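Local coordinates for esterase (Rhizomucor miehei, PDB 4WY5), which probably hydrolyses carboxylic esters, as a fungal carboxylesterase built on the alpha/beta hydrolase fold, at residues S122-I131 with F221-P229; K56-L67 with E132-W140. One frame throughout, in Å; residues are numbered along the deposited sequence.

Contact 1: S122-I131 with F221-P229; sequences SPEAKFPTAI and FSNAYLPAP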
loop_
_atom_site.group_PDB
_atom_site.type_symbol
_atom_site.label_atom_id
_atom_site.label_comp_id
_atom_site.label_asym_id
_atom_site.label_seq_id
_atom_site.Cartn_x
_atom_site.Cartn_y
_atom_site.Cartn_z
ATOM N N SER A 122 19.062 23.793 -7.150
ATOM C CA SER A 122 19.389 24.855 -6.192
ATOM C C SER A 122 20.760 24.594 -5.541
ATOM O O SER A 122 21.157 23.431 -5.397
ATOM C CB SER A 122 18.310 24.947 -5.106
ATOM O OG SER A 122 17.053 25.345 -5.635
ATOM N N PRO A 123 21.456 25.653 -5.064
ATOM C CA PRO A 123 21.036 27.055 -4.925
ATOM C C PRO A 123 21.307 27.942 -6.139
ATOM O O PRO A 123 20.993 29.132 -6.066
ATOM C CB PRO A 123 21.866 27.547 -3.733
ATOM C CG PRO A 123 23.160 26.795 -3.874
ATOM C CD PRO A 123 22.775 25.423 -4.445
ATOM N N GLU A 124 21.847 27.388 -7.228
ATOM C CA GLU A 124 22.089 28.173 -8.450
ATOM C C GLU A 124 20.793 28.722 -9.039
ATOM O O GLU A 124 20.769 29.816 -9.591
ATOM C CB GLU A 124 22.806 27.333 -9.505
ATOM C CG GLU A 124 24.253 27.000 -9.171
ATOM C CD GLU A 124 24.394 25.833 -8.215
ATOM O OE1 GLU A 124 23.365 25.180 -7.914
ATOM O OE2 GLU A 124 25.542 25.567 -7.777
ATOM N N ALA A 125 19.727 27.938 -8.927
ATOM C CA ALA A 125 18.387 28.369 -9.288
ATOM C C ALA A 125 17.523 28.258 -8.047
ATOM O O ALA A 125 17.838 27.469 -7.155
ATOM C CB ALA A 125 17.822 27.505 -10.428
ATOM N N LYS A 126 16.452 29.048 -7.974
ATOM C CA LYS A 126 15.540 28.992 -6.831
ATOM C C LYS A 126 14.069 28.910 -7.253
ATOM O O LYS A 126 13.746 28.979 -8.448
ATOM C CB LYS A 126 15.779 30.197 -5.911
ATOM C CG LYS A 126 16.986 29.992 -5.003
ATOM C CD LYS A 126 17.482 31.272 -4.364
ATOM C CE LYS A 126 18.780 31.036 -3.595
ATOM N NZ LYS A 126 18.537 30.324 -2.287
ATOM N N PHE A 127 13.190 28.739 -6.266
ATOM C CA PHE A 127 11.746 28.737 -6.493
ATOM C C PHE A 127 11.375 30.000 -7.262
ATOM O O PHE A 127 11.797 31.091 -6.875
ATOM C CB PHE A 127 10.997 28.671 -5.148
ATOM C CG PHE A 127 9.501 28.822 -5.262
ATOM C CD1 PHE A 127 8.693 27.712 -5.448
ATOM C CD2 PHE A 127 8.907 30.081 -5.176
ATOM C CE1 PHE A 127 7.311 27.842 -5.552
ATOM C CE2 PHE A 127 7.530 30.232 -5.284
ATOM C CZ PHE A 127 6.726 29.107 -5.470
ATOM N N PRO A 128 10.568 29.864 -8.335
ATOM C CA PRO A 128 9.913 28.646 -8.830
ATOM C C PRO A 128 10.395 28.152 -10.194
ATOM O O PRO A 128 9.567 27.660 -10.968
ATOM C CB PRO A 128 8.455 29.091 -8.951
ATOM C CG PRO A 128 8.601 30.510 -9.485
ATOM C CD PRO A 128 9.922 31.063 -8.902
ATOM N N THR A 129 11.689 28.256 -10.477
ATOM C CA THR A 129 12.205 27.948 -11.808
ATOM C C THR A 129 11.874 26.516 -12.266
ATOM O O THR A 129 11.345 26.321 -13.367
ATOM C CB THR A 129 13.740 28.150 -11.861
ATOM O OG1 THR A 129 14.070 29.482 -11.447
ATOM C CG2 THR A 129 14.284 27.902 -13.266
ATOM N N ALA A 130 12.140 25.526 -11.412
ATOM C CA ALA A 130 11.918 24.120 -11.780
ATOM C C ALA A 130 10.454 23.808 -12.071
ATOM O O ALA A 130 10.163 23.068 -13.010
ATOM C CB ALA A 130 12.447 23.189 -10.696
ATOM N N ILE A 131 9.533 24.366 -11.290
ATOM C CA ILE A 131 8.102 24.150 -11.547
ATOM C C ILE A 131 7.746 24.617 -12.956
ATOM O O ILE A 131 7.010 23.943 -13.692
ATOM C CB ILE A 131 7.216 24.903 -10.537
ATOM C CG1 ILE A 131 7.388 24.339 -9.124
ATOM C CG2 ILE A 131 5.751 24.822 -10.930
ATOM C CD1 ILE A 131 6.599 25.110 -8.059
ATOM N N PHE A 221 18.512 22.589 3.088
ATOM C CA PHE A 221 17.812 22.499 1.795
ATOM C C PHE A 221 16.799 23.632 1.582
ATOM O O PHE A 221 16.626 24.118 0.457
ATOM C CB PHE A 221 17.103 21.150 1.660
ATOM C CG PHE A 221 18.040 19.964 1.603
ATOM C CD1 PHE A 221 19.029 19.878 0.620
ATOM C CD2 PHE A 221 17.929 18.930 2.532
ATOM C CE1 PHE A 221 19.884 18.783 0.566
ATOM C CE2 PHE A 221 18.781 17.840 2.488
ATOM C CZ PHE A 221 19.763 17.762 1.499
ATOM N N SER A 222 16.133 24.051 2.657
ATOM C CA SER A 222 15.156 25.133 2.570
ATOM C C SER A 222 15.838 26.452 2.190
ATOM O O SER A 222 15.312 27.251 1.396
ATOM C CB SER A 222 14.403 25.278 3.898
ATOM O OG SER A 222 13.922 24.015 4.338
ATOM N N ASN A 223 17.006 26.687 2.777
ATOM C CA ASN A 223 17.751 27.904 2.501
ATOM C C ASN A 223 18.301 27.900 1.080
ATOM O O ASN A 223 18.389 28.940 0.439
ATOM C CB ASN A 223 18.882 28.070 3.515
ATOM C CG ASN A 223 19.597 29.415 3.389
ATOM O OD1 ASN A 223 18.995 30.480 3.604
ATOM N ND2 ASN A 223 20.896 29.372 3.069
ATOM N N ALA A 224 18.634 26.721 0.568
ATOM C CA ALA A 224 19.135 26.627 -0.792
ATOM C C ALA A 224 18.018 26.873 -1.811
ATOM O O ALA A 224 18.228 27.561 -2.812
ATOM C CB ALA A 224 19.791 25.273 -1.024
ATOM N N TYR A 225 16.834 26.326 -1.539
ATOM C CA TYR A 225 15.713 26.347 -2.483
ATOM C C TYR A 225 14.922 27.672 -2.478
ATOM O O TYR A 225 14.578 28.192 -3.541
ATOM C CB TYR A 225 14.759 25.172 -2.169
ATOM C CG TYR A 225 13.556 25.032 -3.091
ATOM C CD1 TYR A 225 13.721 24.938 -4.475
ATOM C CD2 TYR A 225 12.258 24.968 -2.584
ATOM C CE1 TYR A 225 12.626 24.786 -5.337
ATOM C CE2 TYR A 225 11.144 24.820 -3.443
ATOM C CZ TYR A 225 11.342 24.737 -4.813
ATOM O OH TYR A 225 10.263 24.606 -5.661
ATOM N N LEU A 226 14.640 28.215 -1.292
ATOM C CA LEU A 226 13.753 29.381 -1.171
ATOM C C LEU A 226 14.486 30.730 -1.305
ATOM O O LEU A 226 15.608 30.898 -0.814
ATOM C CB LEU A 226 13.003 29.327 0.162
ATOM C CG LEU A 226 12.173 28.067 0.457
ATOM C CD1 LEU A 226 11.533 28.146 1.835
ATOM C CD2 LEU A 226 11.105 27.836 -0.617
ATOM N N PRO A 227 13.867 31.689 -2.006
ATOM C CA PRO A 227 14.459 33.022 -2.183
ATOM C C PRO A 227 14.197 33.945 -0.998
ATOM O O PRO A 227 14.767 35.032 -0.949
ATOM C CB PRO A 227 13.768 33.546 -3.451
ATOM C CG PRO A 227 12.446 32.877 -3.444
ATOM C CD PRO A 227 12.675 31.499 -2.851
ATOM N N ALA A 228 13.342 33.502 -0.077
ATOM C CA ALA A 228 13.023 34.217 1.160
ATOM C C ALA A 228 12.512 33.190 2.181
ATOM O O ALA A 228 12.338 32.028 1.835
ATOM C CB ALA A 228 11.985 35.322 0.908
ATOM N N PRO A 229 12.314 33.593 3.450
ATOM C CA PRO A 229 11.760 32.593 4.377
ATOM C C PRO A 229 10.306 32.231 4.078
ATOM O O PRO A 229 9.515 33.073 3.638
ATOM C CB PRO A 229 11.880 33.255 5.756
ATOM C CG PRO A 229 12.757 34.431 5.580
ATOM C CD PRO A 229 12.884 34.766 4.140
HETATM O O HOH W 1 10.785 25.461 -8.304
#
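Phe127 N donates to Tyr225 O over 3.1 Å, a nearly straight bond (169° at the hydrogen) that ties the loop 122-128 to the end of helix 215-225. Along this loop the closest pair of CA atoms is Pro123 and Ala224, 4.6 Å apart. The peptide bonds before Pro123 and Pro128 are both cis, and Pro128 occupies the N-cap position of helix 129-143, while Leu226 is the first residue beyond helix 215-225 to leave helical angles.

Lys126 runs over this C-terminal turn, where carbonyls point out of the helix. Its CB and CG pass Tyr225 O, and a bend at chi4 (-75°) turns NZ onto Ala224 O at 2.8 Å, well above the carbonyl plane; a second bond to Leu226 O is weak. A helix C-terminus would probably favour the positive charge here. In the alpha/beta hydrolase fold, the contact joins the loop after strand 113-117 to helix 215-225, inserted between strands 185-189 and 254-259.

Tyr225 reaches toward Phe127 and Ser122 because its CG stands anti to the backbone N (chi1 -178°). Phe127 CB sits over one face of its ring, 4.2 Å from the centroid in a CH-pi contact, while Ser122 OG lies at the ring edge and donates to Ala125 O at 2.7 Å. The phenol oxygen, Tyr225 OH, meets the edge of the Phe127 ring at CD1 (3.5 Å) and shares a water with Ile131 N, the latter bond weak. Phe91 stacks on the Tyr225 ring, and Leu166 of helix 162-176 also touches this side chain.

Contact 2: K56-L67 with E132-W140; sequences KVVESDGKTLKL and EEIYAAILW
Trp140 reaches from helix 129-143 against the hairpin formed by strands 52-60 and 63-71, a trans chi1 swinging the indole out from the helix to the Val58 and Leu67 side chains. Its CB starts beside Ser60, 3.9 Å from OG. Further out, CD1 passes Glu59 O and NE1 comes to 3.7 Å from Val58 CG1. The five-membered ring takes Val58 CG2 over one face, 4.0 Å from its centroid and only 9° off the normal, a CH-pi contact. On the six-membered ring, CZ2 also meets Val58 CG1, CE3 and CZ3 meet Leu67 CD1, and CH2 ends near Lys56 CE.

Ser60 OG donates to Ala136 O at 2.7 Å, tilted from the carbonyl plane. The same oxygen takes the helical bond from Trp140 N, and the two donors arrive from opposite faces of that plane. Leu65 packs on the helix beside the small Ala136 and Ala137, with CD1 3.6 Å from Ala137 CA and CD2 beside Glu133 CB.

At the type I' turn from Ser60 to Lys63, Asp61 CB packs on Ala136 CB, and OD2 lies at the edge of the Tyr135 ring. The Lys63 chain crosses Glu133 CG with its CD and bends at chi4, leaving NZ in a long salt bridge with Glu132 OE1 (3.7 Å). A water also links Lys63 NZ and Glu132 O.

The helix segment crosses strand 63-67 at 79° between their directions, with axes 9.1 Å apart. It packs across the hairpin at one edge of the mixed sheet, beside strand 113-117, whose Val117 touches Leu67 and Ala137, while helix 162-176 flanks it at Glu132, Ile134 and Tyr135.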
loop_
_atom_site.group_PDB
_atom_site.type_symbol
_atom_site.label_atom_id
_atom_site.label_comp_id
_atom_site.label_asym_id
_atom_site.label_seq_id
_atom_site.Cartn_x
_atom_site.Cartn_y
_atom_site.Cartn_z
ATOM N N LYS A 56 17.858 14.384 -25.237
ATOM C CA LYS A 56 17.420 15.438 -26.159
ATOM C C LYS A 56 17.449 16.828 -25.494
ATOM O O LYS A 56 17.231 16.958 -24.281
ATOM C CB LYS A 56 16.009 15.141 -26.679
ATOM C CG LYS A 56 15.891 13.903 -27.567
ATOM C CD LYS A 56 14.482 13.740 -28.141
ATOM C CE LYS A 56 14.196 14.733 -29.254
ATOM N NZ LYS A 56 15.075 14.498 -30.431
ATOM N N VAL A 57 17.716 17.857 -26.298
ATOM C CA VAL A 57 17.795 19.240 -25.836
ATOM C C VAL A 57 16.839 20.111 -26.648
ATOM O O VAL A 57 16.977 20.207 -27.865
ATOM C CB VAL A 57 19.236 19.783 -25.966
ATOM C CG1 VAL A 57 19.316 21.266 -25.577
ATOM C CG2 VAL A 57 20.193 18.936 -25.138
ATOM N N VAL A 58 15.866 20.741 -25.990
ATOM C CA VAL A 58 14.741 21.358 -26.709
ATOM C C VAL A 58 14.304 22.712 -26.164
ATOM O O VAL A 58 14.755 23.142 -25.103
ATOM C CB VAL A 58 13.485 20.442 -26.691
ATOM C CG1 VAL A 58 13.764 19.108 -27.359
ATOM C CG2 VAL A 58 12.999 20.241 -25.262
ATOM N N GLU A 59 13.411 23.368 -26.902
ATOM C CA GLU A 59 12.873 24.670 -26.521
ATOM C C GLU A 59 11.349 24.588 -26.372
ATOM O O GLU A 59 10.675 23.882 -27.134
ATOM C CB GLU A 59 13.274 25.740 -27.542
ATOM C CG GLU A 59 12.770 27.131 -27.197
ATOM C CD GLU A 59 13.459 28.225 -27.996
ATOM O OE1 GLU A 59 14.052 27.913 -29.052
ATOM O OE2 GLU A 59 13.386 29.398 -27.573
ATOM N N SER A 60 10.816 25.286 -25.371
ATOM C CA SER A 60 9.404 25.187 -25.025
ATOM C C SER A 60 8.974 26.277 -24.051
ATOM O O SER A 60 9.613 26.461 -23.007
ATOM C CB SER A 60 9.104 23.811 -24.411
ATOM O OG SER A 60 7.715 23.647 -24.145
ATOM N N ASP A 61 7.919 27.013 -24.408
ATOM C CA ASP A 61 7.297 27.988 -23.505
ATOM C C ASP A 61 8.302 29.005 -22.996
ATOM O O ASP A 61 8.194 29.494 -21.870
ATOM C CB ASP A 61 6.640 27.268 -22.313
ATOM C CG ASP A 61 5.618 28.132 -21.584
ATOM O OD1 ASP A 61 4.815 28.810 -22.264
ATOM O OD2 ASP A 61 5.610 28.124 -20.328
ATOM N N GLY A 62 9.305 29.295 -23.815
ATOM C CA GLY A 62 10.302 30.279 -23.449
ATOM C C GLY A 62 11.450 29.746 -22.613
ATOM O O GLY A 62 12.197 30.528 -22.020
ATOM N N LYS A 63 11.616 28.427 -22.564
ATOM C CA LYS A 63 12.762 27.871 -21.847
ATOM C C LYS A 63 13.496 26.836 -22.672
ATOM O O LYS A 63 12.941 26.281 -23.631
ATOM C CB LYS A 63 12.320 27.273 -20.509
ATOM C CG LYS A 63 11.702 28.335 -19.621
ATOM C CD LYS A 63 11.518 27.904 -18.204
ATOM C CE LYS A 63 11.018 29.094 -17.398
ATOM N NZ LYS A 63 9.702 29.571 -17.951
ATOM N N THR A 64 14.752 26.590 -22.300
ATOM C CA THR A 64 15.527 25.505 -22.904
ATOM C C THR A 64 15.644 24.372 -21.889
ATOM O O THR A 64 15.976 24.597 -20.726
ATOM C CB THR A 64 16.929 25.975 -23.381
ATOM O OG1 THR A 64 17.710 26.419 -22.261
ATOM C CG2 THR A 64 16.792 27.124 -24.399
ATOM N N LEU A 65 15.328 23.161 -22.334
ATOM C CA LEU A 65 15.231 22.005 -21.456
ATOM C C LEU A 65 16.176 20.888 -21.868
ATOM O O LEU A 65 16.533 20.760 -23.046
ATOM C CB LEU A 65 13.800 21.464 -21.465
ATOM C CG LEU A 65 12.662 22.447 -21.197
ATOM C CD1 LEU A 65 11.345 21.784 -21.534
ATOM C CD2 LEU A 65 12.676 22.860 -19.738
ATOM N N LYS A 66 16.566 20.072 -20.894
ATOM C CA LYS A 66 17.265 18.823 -21.167
ATOM C C LYS A 66 16.421 17.653 -20.666
ATOM O O LYS A 66 15.989 17.647 -19.509
ATOM C CB LYS A 66 18.652 18.810 -20.518
ATOM C CG LYS A 66 19.577 17.702 -21.052
ATOM C CD LYS A 66 20.874 17.688 -20.273
ATOM C CE LYS A 66 21.271 19.121 -19.923
ATOM N NZ LYS A 66 22.305 19.199 -18.846
ATOM N N LEU A 67 16.195 16.669 -21.536
ATOM C CA LEU A 67 15.322 15.537 -21.227
ATOM C C LEU A 67 16.013 14.194 -21.476
ATOM O O LEU A 67 16.905 14.086 -22.318
ATOM C CB LEU A 67 14.036 15.596 -22.064
ATOM C CG LEU A 67 13.198 16.873 -22.062
ATOM C CD1 LEU A 67 11.998 16.722 -22.965
ATOM C CD2 LEU A 67 12.772 17.245 -20.666
ATOM N N GLU A 132 8.323 25.752 -13.344
ATOM C CA GLU A 132 8.082 26.332 -14.657
ATOM C C GLU A 132 8.731 25.510 -15.774
ATOM O O GLU A 132 8.183 25.417 -16.874
ATOM C CB GLU A 132 8.580 27.784 -14.688
ATOM C CG GLU A 132 7.670 28.765 -13.921
ATOM C CD GLU A 132 8.244 30.188 -13.811
ATOM O OE1 GLU A 132 9.347 30.453 -14.356
ATOM O OE2 GLU A 132 7.573 31.046 -13.187
ATOM N N GLU A 133 9.884 24.907 -15.493
ATOM C CA GLU A 133 10.509 24.021 -16.465
ATOM C C GLU A 133 9.663 22.764 -16.667
ATOM O O GLU A 133 9.487 22.277 -17.794
ATOM C CB GLU A 133 11.934 23.643 -16.024
ATOM C CG GLU A 133 12.959 24.756 -16.238
ATOM C CD GLU A 133 14.271 24.538 -15.500
ATOM O OE1 GLU A 133 14.300 23.734 -14.545
ATOM O OE2 GLU A 133 15.272 25.213 -15.849
ATOM N N ILE A 134 9.099 22.252 -15.581
ATOM C CA ILE A 134 8.408 20.983 -15.677
ATOM C C ILE A 134 7.078 21.193 -16.402
ATOM O O ILE A 134 6.642 20.338 -17.204
ATOM C CB ILE A 134 8.228 20.349 -14.286
ATOM C CG1 ILE A 134 9.617 20.046 -13.700
ATOM C CG2 ILE A 134 7.383 19.093 -14.372
ATOM C CD1 ILE A 134 9.621 19.684 -12.257
ATOM N N TYR A 135 6.470 22.359 -16.188
ATOM C CA TYR A 135 5.270 22.708 -16.944
ATOM C C TYR A 135 5.603 22.811 -18.442
ATOM O O TYR A 135 4.861 22.300 -19.291
ATOM C CB TYR A 135 4.653 24.021 -16.426
ATOM C CG TYR A 135 3.492 24.533 -17.272
ATOM C CD1 TYR A 135 2.243 23.911 -17.239
ATOM C CD2 TYR A 135 3.652 25.641 -18.115
ATOM C CE1 TYR A 135 1.184 24.382 -18.016
ATOM C CE2 TYR A 135 2.603 26.119 -18.890
ATOM C CZ TYR A 135 1.377 25.485 -18.838
ATOM O OH TYR A 135 0.340 25.959 -19.603
ATOM N N ALA A 136 6.740 23.425 -18.758
ATOM C CA ALA A 136 7.154 23.574 -20.149
ATOM C C ALA A 136 7.493 22.236 -20.802
ATOM O O ALA A 136 7.242 22.041 -21.990
ATOM C CB ALA A 136 8.339 24.518 -20.249
ATOM N N ALA A 137 8.030 21.296 -20.030
ATOM C CA ALA A 137 8.326 19.988 -20.600
ATOM C C ALA A 137 7.046 19.222 -20.903
ATOM O O ALA A 137 6.943 18.542 -21.926
ATOM C CB ALA A 137 9.220 19.186 -19.662
ATOM N N ILE A 138 6.056 19.362 -20.030
ATOM C CA ILE A 138 4.760 18.723 -20.267
ATOM C C ILE A 138 4.132 19.232 -21.574
ATOM O O ILE A 138 3.575 18.447 -22.346
ATOM C CB ILE A 138 3.786 18.958 -19.085
ATOM C CG1 ILE A 138 4.248 18.163 -17.855
ATOM C CG2 ILE A 138 2.369 18.554 -19.465
ATOM C CD1 ILE A 138 3.386 18.358 -16.585
ATOM N N LEU A 139 4.249 20.539 -21.824
ATOM C CA LEU A 139 3.739 21.127 -23.062
ATOM C C LEU A 139 4.444 20.565 -24.279
ATOM O O LEU A 139 3.828 20.363 -25.319
ATOM C CB LEU A 139 3.875 22.654 -23.050
ATOM C CG LEU A 139 2.798 23.356 -22.208
ATOM C CD1 LEU A 139 3.012 24.868 -22.104
ATOM C CD2 LEU A 139 1.397 23.033 -22.741
ATOM N N TRP A 140 5.734 20.297 -24.139
ATOM C CA TRP A 140 6.516 19.791 -25.249
ATOM C C TRP A 140 6.138 18.360 -25.622
ATOM O O TRP A 140 6.027 18.014 -26.803
ATOM C CB TRP A 140 7.996 19.866 -24.908
ATOM C CG TRP A 140 8.854 19.410 -26.023
ATOM C CD1 TRP A 140 9.332 20.170 -27.046
ATOM C CD2 TRP A 140 9.330 18.072 -26.253
ATOM N NE1 TRP A 140 10.079 19.392 -27.898
ATOM C CE2 TRP A 140 10.093 18.101 -27.436
ATOM C CE3 TRP A 140 9.195 16.863 -25.568
ATOM C CZ2 TRP A 140 10.723 16.959 -27.954
ATOM C CZ3 TRP A 140 9.818 15.724 -26.088
ATOM C CH2 TRP A 140 10.571 15.784 -27.268
HETATM O O HOH W 2 7.328 27.844 -18.610
#

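How the contacts relate
Both contacts use helix 129-143: contact 1 lies mainly on the loop before it and reaches only the first turn, contact 2 takes the turns that follow, and their centres lie 19 Å apart. Residues 122-131 run directly into 132-140, so the chain passes from one contact to the next without a break at Ile131 and Glu132. The loop leading into the helix is thereby joined to the end of helix 215-225, and the helix itself to the edge hairpin. Helix 162-176 borders both contacts, its Leu166 touching Ile131 and Ile134. That helix starts directly after Ser161, the probable nucleophile on an elbow, whose arrangement with His292 and Asp262 is consistent with a catalytic triad.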